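Side-chain contact in RING finger protein unkempt homolog (Mus musculus, PDB 5ELH), which binds RNA sequence-specifically through clustered CCCH zinc fingers and represses translation to establish and maintain the early morphology of cortical neurons: residues T13-P17 / L18-H22. Numbering follows the deposited sequence.
Sequences TEQCP and LFVQH. With ZN (zinc ion), chain D.
The sulfur of Cys16 is gripped from two sides: SG binds the zinc ion at 2.3 Å and also accepts a weak hydrogen bond from the backbone N-H of Phe19, with Phe19 N 3.3 Å from Cys16 SG and an N-H...S angle of 145°. It illustrates a principle common among zinc fingers, in which a backbone amide three residues beyond a ligating cysteine turns back onto the thiolate. The side-chain torsion makes this possible: SG lies anti to the backbone N of Cys16 (chi1 180°) and beside its carbonyl carbon, on the side toward which the chain bends through Pro17 and Leu18. Two methylene groups pack beside the sulfur. Leu18 CB lies 3.8 Å from Cys16 SG, and Phe19 CB packs at the same distance against Cys16 CB, whereas the phenyl ring of Phe19 turns to stack on the imidazole of His36, itself a zinc ligand. Cys24 and Cys32 complete the site.

Phe19 and Val20 form a short 3-10 turn, held by backbone bonds from Gln21 N to Leu18 O and from His22 N to Phe19 O. It carries Val20 back over the preceding residues, where its two methyls divide the work. CG2 presses against the carbonyl oxygen of Pro17, a tight 3.1 Å from Pro17 O, while CG1 reaches Cys16 O at 3.5 Å. CG1 also lies over the face of the Gln15 amide, brought there by the extended side chain, with Gln15 NE2 3.4 Å from Val20 CG1.

Of the residues that touch here, Cys16 alone is buried. Zinc is the main reason for a cysteine to bind as thiolate; the weak N-H...S bond probably adds a little by drawing off negative charge, and links the 3-10 turn to the zinc site of the first finger.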
loop_
_atom_site.group_PDB
_atom_site.type_symbol
_atom_site.label_atom_id
_atom_site.label_comp_id
_atom_site.label_asym_id
_atom_site.label_seq_id
_atom_site.Cartn_x
_atom_site.Cartn_y
_atom_site.Cartn_z
ATOM N N THR A 13 4.319 -9.611 -0.422
ATOM C CA THR A 13 3.288 -9.921 0.571
ATOM C C THR A 13 1.982 -10.389 -0.061
ATOM O O THR A 13 1.180 -11.038 0.596
ATOM C CB THR A 13 2.964 -8.696 1.438
ATOM O OG1 THR A 13 2.576 -7.599 0.598
ATOM C CG2 THR A 13 4.154 -8.317 2.283
ATOM N N GLU A 14 1.771 -10.049 -1.331
ATOM C CA GLU A 14 0.530 -10.385 -2.033
ATOM C C GLU A 14 0.822 -11.148 -3.314
ATOM O O GLU A 14 1.898 -11.001 -3.908
ATOM C CB GLU A 14 -0.247 -9.113 -2.391
ATOM C CG GLU A 14 -0.670 -8.267 -1.198
ATOM C CD GLU A 14 -1.758 -8.909 -0.368
ATOM O OE1 GLU A 14 -2.511 -9.751 -0.907
ATOM O OE2 GLU A 14 -1.859 -8.564 0.828
ATOM N N GLN A 15 -0.147 -11.948 -3.751
ATOM C CA GLN A 15 0.021 -12.752 -4.948
ATOM C C GLN A 15 -0.060 -11.894 -6.204
ATOM O O GLN A 15 -0.888 -10.986 -6.302
ATOM C CB GLN A 15 -1.043 -13.843 -5.026
ATOM C CG GLN A 15 -0.783 -14.836 -6.139
ATOM C CD GLN A 15 -1.855 -15.911 -6.234
ATOM O OE1 GLN A 15 -3.018 -15.685 -5.903
ATOM N NE2 GLN A 15 -1.459 -17.088 -6.685
ATOM N N CYS A 16 0.788 -12.210 -7.174
ATOM C CA CYS A 16 0.782 -11.522 -8.458
ATOM C C CYS A 16 -0.439 -11.935 -9.283
ATOM O O CYS A 16 -0.554 -13.097 -9.675
ATOM C CB CYS A 16 2.064 -11.857 -9.232
ATOM S SG CYS A 16 2.209 -11.077 -10.871
ATOM N N PRO A 17 -1.354 -10.989 -9.561
ATOM C CA PRO A 17 -2.527 -11.333 -10.380
ATOM C C PRO A 17 -2.186 -11.645 -11.842
ATOM O O PRO A 17 -2.976 -12.291 -12.532
ATOM C CB PRO A 17 -3.400 -10.076 -10.292
ATOM C CG PRO A 17 -2.442 -8.973 -10.002
ATOM C CD PRO A 17 -1.382 -9.580 -9.127
ATOM N N LEU A 18 -1.028 -11.192 -12.314
ATOM C CA LEU A 18 -0.618 -11.473 -13.687
ATOM C C LEU A 18 -0.037 -12.882 -13.814
ATOM O O LEU A 18 -0.275 -13.570 -14.805
ATOM C CB LEU A 18 0.414 -10.446 -14.172
ATOM C CG LEU A 18 -0.051 -9.011 -14.442
ATOM C CD1 LEU A 18 1.099 -8.217 -15.049
ATOM C CD2 LEU A 18 -1.273 -8.949 -15.341
ATOM N N PHE A 19 0.727 -13.308 -12.808
ATOM C CA PHE A 19 1.417 -14.593 -12.884
ATOM C C PHE A 19 0.439 -15.760 -12.996
ATOM O O PHE A 19 0.670 -16.724 -13.743
ATOM C CB PHE A 19 2.326 -14.813 -11.677
ATOM C CG PHE A 19 2.957 -16.175 -11.660
ATOM C CD1 PHE A 19 4.015 -16.468 -12.508
ATOM C CD2 PHE A 19 2.468 -17.175 -10.828
ATOM C CE1 PHE A 19 4.590 -17.723 -12.511
ATOM C CE2 PHE A 19 3.041 -18.426 -10.822
ATOM C CZ PHE A 19 4.101 -18.706 -11.672
ATOM N N VAL A 20 -0.666 -15.660 -12.268
ATOM C CA VAL A 20 -1.660 -16.721 -12.257
ATOM C C VAL A 20 -2.233 -16.931 -13.653
ATOM O O VAL A 20 -2.811 -17.975 -13.937
ATOM C CB VAL A 20 -2.803 -16.419 -11.262
ATOM C CG1 VAL A 20 -2.257 -16.190 -9.868
ATOM C CG2 VAL A 20 -3.567 -15.189 -11.689
ATOM N N GLN A 21 -2.052 -15.938 -14.521
ATOM C CA GLN A 21 -2.556 -16.003 -15.889
ATOM C C GLN A 21 -1.448 -16.191 -16.926
ATOM O O GLN A 21 -1.697 -16.072 -18.121
ATOM C CB GLN A 21 -3.333 -14.731 -16.211
ATOM C CG GLN A 21 -4.654 -14.636 -15.484
ATOM C CD GLN A 21 -5.216 -13.229 -15.476
ATOM O OE1 GLN A 21 -4.472 -12.246 -15.536
ATOM N NE2 GLN A 21 -6.539 -13.123 -15.402
ATOM N N HIS A 22 -0.238 -16.492 -16.462
ATOM C CA HIS A 22 0.937 -16.568 -17.328
ATOM C C HIS A 22 1.075 -15.271 -18.126
ATOM O O HIS A 22 1.433 -15.290 -19.298
ATOM C CB HIS A 22 0.850 -17.777 -18.278
ATOM C CG HIS A 22 2.184 -18.254 -18.773
ATOM N ND1 HIS A 22 2.898 -17.592 -19.748
ATOM C CD2 HIS A 22 2.935 -19.324 -18.421
ATOM C CE1 HIS A 22 4.031 -18.233 -19.975
ATOM N NE2 HIS A 22 4.078 -19.287 -19.181
HETATM ZN ZN ZN D . 4.490 -11.165 -11.142
#